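Local coordinates for protein 5-oxoprolinase subunit A (Thermus thermophilus, PDB 2DFA) that probably catalyses, as the PxpA subunit of a three-component 5-oxoprolinase, the ATP-dependent cleavage of 5-oxoproline to L-glutamate, at residues A31-G36 with L46-L51; V57-H62 with G92-F97. All coordinates share one frame; numbering follows the deposited sequence. Where two conformers were deposited one is given.

Contact 1: A31-G36 with L46-L51; sequences ANLACG and LEAVRL
Leu33, on strand 30-34, touches both Ala48 CB and Val49 CG2 on helix 42-54 with a single methyl group, CD2, a compact example of how one leucine can join a strand to the helix that follows it. The contact is wholly apolar. Leu33 CD2 lies 3.6 Å from Val49 CG2, and the two side chains cross at about a right angle. The same methyl, Leu33 CD2, meets Ala48 CB at 3.9 Å. Two torsions explain the reach: the second torsion of Leu33 (50° to CD1) leaves CD2 extended away from CA, while in Val49 (chi1 169°) CG2 is the branch beside the backbone N, on the flank of the helix that Leu33 meets. The other methyl, Leu33 CD1, rests 3.7 Å from Ala31 CB, two residues back on the same strand face.

Polar groups of the two segments find their partners elsewhere. Asn32 points away from the helix, and its amide is gripped by three partners, His107 through OD1 and Asn6 and Asp8 through ND2, which would fix its rotation. On the helix, Glu47 forms a salt bridge with Arg44. A separate apolar cover lies within the helix, where Leu46 CD2 sits over one face of the Arg50 guanidinium, 3.5 Å above its plane and displaced toward the rim.

The contact belongs to a beta-alpha-beta unit of strand 30-34, helix 42-54 and strand 58-62. Leu33 also packs on Val59 of that last strand, and Val49 on Phe97 and Leu98 of helix 80-100, so the pair is enclosed between the parallel sheet and the next helix. Strand 30-34 itself lies between strands 2-9 and 58-62.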
# COMPACT_ATOMS: atom_id res chain seq x y z
N ALA A 31 20.92 15.37 -6.83
CA ALA A 31 20.28 14.42 -5.93
C ALA A 31 19.29 13.56 -6.71
O ALA A 31 18.70 14.01 -7.69
CB ALA A 31 19.55 15.17 -4.83
N ASN A 32 19.14 12.31 -6.29
CA ASN A 32 18.22 11.38 -6.93
C ASN A 32 17.08 11.22 -5.94
O ASN A 32 17.23 10.60 -4.90
CB ASN A 32 18.91 10.03 -7.15
CG ASN A 32 20.36 10.18 -7.59
OD1 ASN A 32 20.66 10.79 -8.62
ND2 ASN A 32 21.28 9.62 -6.80
N LEU A 33 15.93 11.82 -6.26
CA LEU A 33 14.78 11.77 -5.37
C LEU A 33 13.83 10.60 -5.61
O LEU A 33 13.46 10.31 -6.75
CB LEU A 33 14.00 13.08 -5.47
CG LEU A 33 14.47 14.21 -4.54
CD1 LEU A 33 15.97 14.41 -4.66
CD2 LEU A 33 13.72 15.48 -4.88
N ALA A 34 13.44 9.95 -4.52
CA ALA A 34 12.51 8.83 -4.58
C ALA A 34 11.17 9.35 -5.10
O ALA A 34 10.84 10.52 -4.92
CB ALA A 34 12.33 8.20 -3.18
N CYS A 35 10.40 8.47 -5.73
CA CYS A 35 9.13 8.88 -6.32
C CYS A 35 7.86 8.21 -5.78
O CYS A 35 6.87 8.10 -6.50
CB CYS A 35 9.21 8.69 -7.84
SG CYS A 35 10.68 9.46 -8.61
N GLY A 36 7.90 7.75 -4.53
CA GLY A 36 6.72 7.15 -3.92
C GLY A 36 6.55 5.64 -3.97
O GLY A 36 5.60 5.11 -3.39
N LEU A 46 7.94 16.81 -1.78
CA LEU A 46 7.82 18.26 -1.79
C LEU A 46 8.89 18.88 -0.90
O LEU A 46 9.53 19.87 -1.27
CB LEU A 46 6.43 18.69 -1.32
CG LEU A 46 6.19 20.20 -1.26
CD1 LEU A 46 6.45 20.82 -2.63
CD2 LEU A 46 4.77 20.48 -0.81
N GLU A 47 9.09 18.29 0.27
CA GLU A 47 10.08 18.76 1.23
C GLU A 47 11.50 18.67 0.66
O GLU A 47 12.30 19.61 0.79
CB GLU A 47 9.99 17.93 2.52
CG GLU A 47 11.13 18.16 3.50
CD GLU A 47 11.02 17.27 4.73
OE1 GLU A 47 11.06 16.03 4.59
OE2 GLU A 47 10.90 17.83 5.84
N ALA A 48 11.82 17.54 0.02
CA ALA A 48 13.13 17.31 -0.56
C ALA A 48 13.41 18.25 -1.72
O ALA A 48 14.53 18.73 -1.89
CB ALA A 48 13.27 15.85 -1.02
N VAL A 49 12.39 18.51 -2.53
CA VAL A 49 12.53 19.41 -3.67
C VAL A 49 12.79 20.82 -3.16
O VAL A 49 13.62 21.55 -3.71
CB VAL A 49 11.26 19.38 -4.55
CG1 VAL A 49 11.29 20.51 -5.57
CG2 VAL A 49 11.17 18.02 -5.29
N ARG A 50 12.08 21.21 -2.11
CA ARG A 50 12.27 22.55 -1.55
C ARG A 50 13.68 22.68 -1.00
O ARG A 50 14.34 23.71 -1.21
CB ARG A 50 11.22 22.81 -0.46
CG ARG A 50 9.83 23.02 -1.06
CD ARG A 50 8.73 23.21 -0.02
NE ARG A 50 7.50 23.66 -0.68
CZ ARG A 50 6.30 23.73 -0.10
NH1 ARG A 50 6.15 23.37 1.17
NH2 ARG A 50 5.26 24.16 -0.80
N LEU A 51 14.16 21.64 -0.33
CA LEU A 51 15.51 21.65 0.23
C LEU A 51 16.56 21.75 -0.86
O LEU A 51 17.50 22.54 -0.76
CB LEU A 51 15.74 20.37 1.05
CG LEU A 51 17.05 20.27 1.85
CD1 LEU A 51 17.08 21.36 2.93
CD2 LEU A 51 17.15 18.89 2.49

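Contact 2: V57-H62 with G92-F97; sequences VAVGAH and GALSAF
Leu94 reaches Ala61 and Val59 through an extended side chain: chi1 of 175° swings CG away from the backbone N, and chi2 of 60°, measured to CD1, places CD2 at the far end of the chain. This is the beta-alpha layer packing of a barrel-like alpha/beta fold, in which a helix lies along the outside of the strand it follows. Strand 58-62 and helix segment 92-97 run nearly antiparallel, at 158°, with their axes 8.8 Å apart at their closest. One leucine methyl does the work of bridging that gap.

Val59 and Ala61 stand two residues apart and both direct their CB toward the helix, so Leu94 CD2 settles over the strand between them. Ala61 is the nearer: its CB is 3.7 Å from Leu94 CD2, the small side chain allowing the methyl to come down close to the backbone. Val59 offers CG1 at a looser 4.2 Å from Leu94 CD2. Leu94 also touches Ile45 of helix 42-54, and Phe97, one turn further on, packs on Ile45 and Leu46, so this helix shares its inner face between strand and neighbouring helix. Ala93, Ala96 and Phe97 also pack against the second subunit, another copy of this protein.

His62 leads its ring away from the helix. Its ND1 is hydrogen-bonded to Lys109 O, and with Asp8 and His111 it faces a vacant point, an arrangement consistent with a metal site, in which no metal is modelled.

The tightest approach is to the backbone itself, where Leu94 CD2 lies 3.4 Å from Ala61 CA, with Gly60 O 3.6 Å from that same methyl, Leu94 CD2.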
# COMPACT_ATOMS: atom_id res chain seq x y z
N VAL A 57 20.74 22.50 -5.58
CA VAL A 57 21.08 21.13 -5.99
C VAL A 57 20.17 20.70 -7.14
O VAL A 57 18.96 20.94 -7.11
CB VAL A 57 20.89 20.15 -4.80
CG1 VAL A 57 21.15 18.72 -5.25
CG2 VAL A 57 21.84 20.53 -3.66
N ALA A 58 20.75 20.07 -8.16
CA ALA A 58 19.98 19.60 -9.31
C ALA A 58 19.21 18.36 -8.91
O ALA A 58 19.75 17.48 -8.25
CB ALA A 58 20.91 19.28 -10.47
N VAL A 59 17.94 18.28 -9.31
CA VAL A 59 17.12 17.13 -8.94
C VAL A 59 16.82 16.18 -10.09
O VAL A 59 16.43 16.60 -11.18
CB VAL A 59 15.78 17.62 -8.32
CG1 VAL A 59 14.85 16.43 -8.05
CG2 VAL A 59 16.07 18.37 -7.03
N GLY A 60 17.01 14.89 -9.84
CA GLY A 60 16.73 13.88 -10.83
C GLY A 60 15.80 12.85 -10.21
O GLY A 60 15.67 12.81 -8.98
N ALA A 61 15.17 12.03 -11.03
CA ALA A 61 14.25 11.00 -10.53
C ALA A 61 14.99 9.73 -10.17
O ALA A 61 15.93 9.32 -10.85
CB ALA A 61 13.17 10.70 -11.58
N HIS A 62 14.56 9.10 -9.08
CA HIS A 62 15.16 7.87 -8.58
C HIS A 62 14.04 6.81 -8.53
O HIS A 62 13.64 6.38 -7.46
CB HIS A 62 15.73 8.14 -7.18
CG HIS A 62 16.76 7.15 -6.73
ND1 HIS A 62 17.64 6.54 -7.59
CD2 HIS A 62 17.10 6.74 -5.48
CE1 HIS A 62 18.49 5.80 -6.89
NE2 HIS A 62 18.18 5.90 -5.61
N GLY A 92 6.84 11.21 -13.81
CA GLY A 92 5.80 12.22 -13.90
C GLY A 92 5.43 12.83 -12.56
O GLY A 92 5.30 14.05 -12.44
N ALA A 93 5.27 11.97 -11.54
CA ALA A 93 4.90 12.45 -10.22
C ALA A 93 5.94 13.45 -9.69
O ALA A 93 5.58 14.51 -9.20
CB ALA A 93 4.76 11.28 -9.24
N LEU A 94 7.22 13.10 -9.79
CA LEU A 94 8.28 13.98 -9.32
C LEU A 94 8.30 15.29 -10.12
O LEU A 94 8.45 16.37 -9.54
CB LEU A 94 9.64 13.29 -9.41
CG LEU A 94 10.85 14.18 -9.05
CD1 LEU A 94 10.72 14.69 -7.62
CD2 LEU A 94 12.14 13.40 -9.23
N SER A 95 8.11 15.18 -11.43
CA SER A 95 8.14 16.38 -12.28
C SER A 95 7.10 17.43 -11.89
O SER A 95 7.31 18.61 -12.15
CB SER A 95 7.95 16.00 -13.75
OG SER A 95 6.61 15.64 -14.03
N ALA A 96 6.00 17.00 -11.28
CA ALA A 96 4.96 17.95 -10.87
C ALA A 96 5.49 18.85 -9.75
O ALA A 96 5.20 20.05 -9.74
CB ALA A 96 3.70 17.20 -10.40
N PHE A 97 6.24 18.28 -8.82
CA PHE A 97 6.81 19.06 -7.72
C PHE A 97 7.89 20.02 -8.24
O PHE A 97 8.01 21.14 -7.75
CB PHE A 97 7.40 18.12 -6.67
CG PHE A 97 6.36 17.35 -5.91
CD1 PHE A 97 5.67 17.94 -4.87
CD2 PHE A 97 6.03 16.06 -6.29
CE1 PHE A 97 4.64 17.25 -4.22
CE2 PHE A 97 5.01 15.37 -5.65
CZ PHE A 97 4.32 15.96 -4.61

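Contacts 1 and 2 follow one another along the chain, 31-36 with 46-51 closing before 57-62 with 92-97 begins, and their centres are about 7 Å apart. Strands 30-34 and 58-62 are parallel neighbours in the same sheet, probably hydrogen-bonded from Ala31 N to Ala58 O and from Leu33 O to His62 N. The two contacts meet where Leu33 CD2 lies 3.5 Å from Val59 CG1. Successive strands are thus covered by successive helices, 42-54 and 80-100, which also pack on each other. Both contacts also lie beside the second subunit, through Cys35 and Leu46 in contact 1 and Ala93, Ala96 and Phe97 in contact 2.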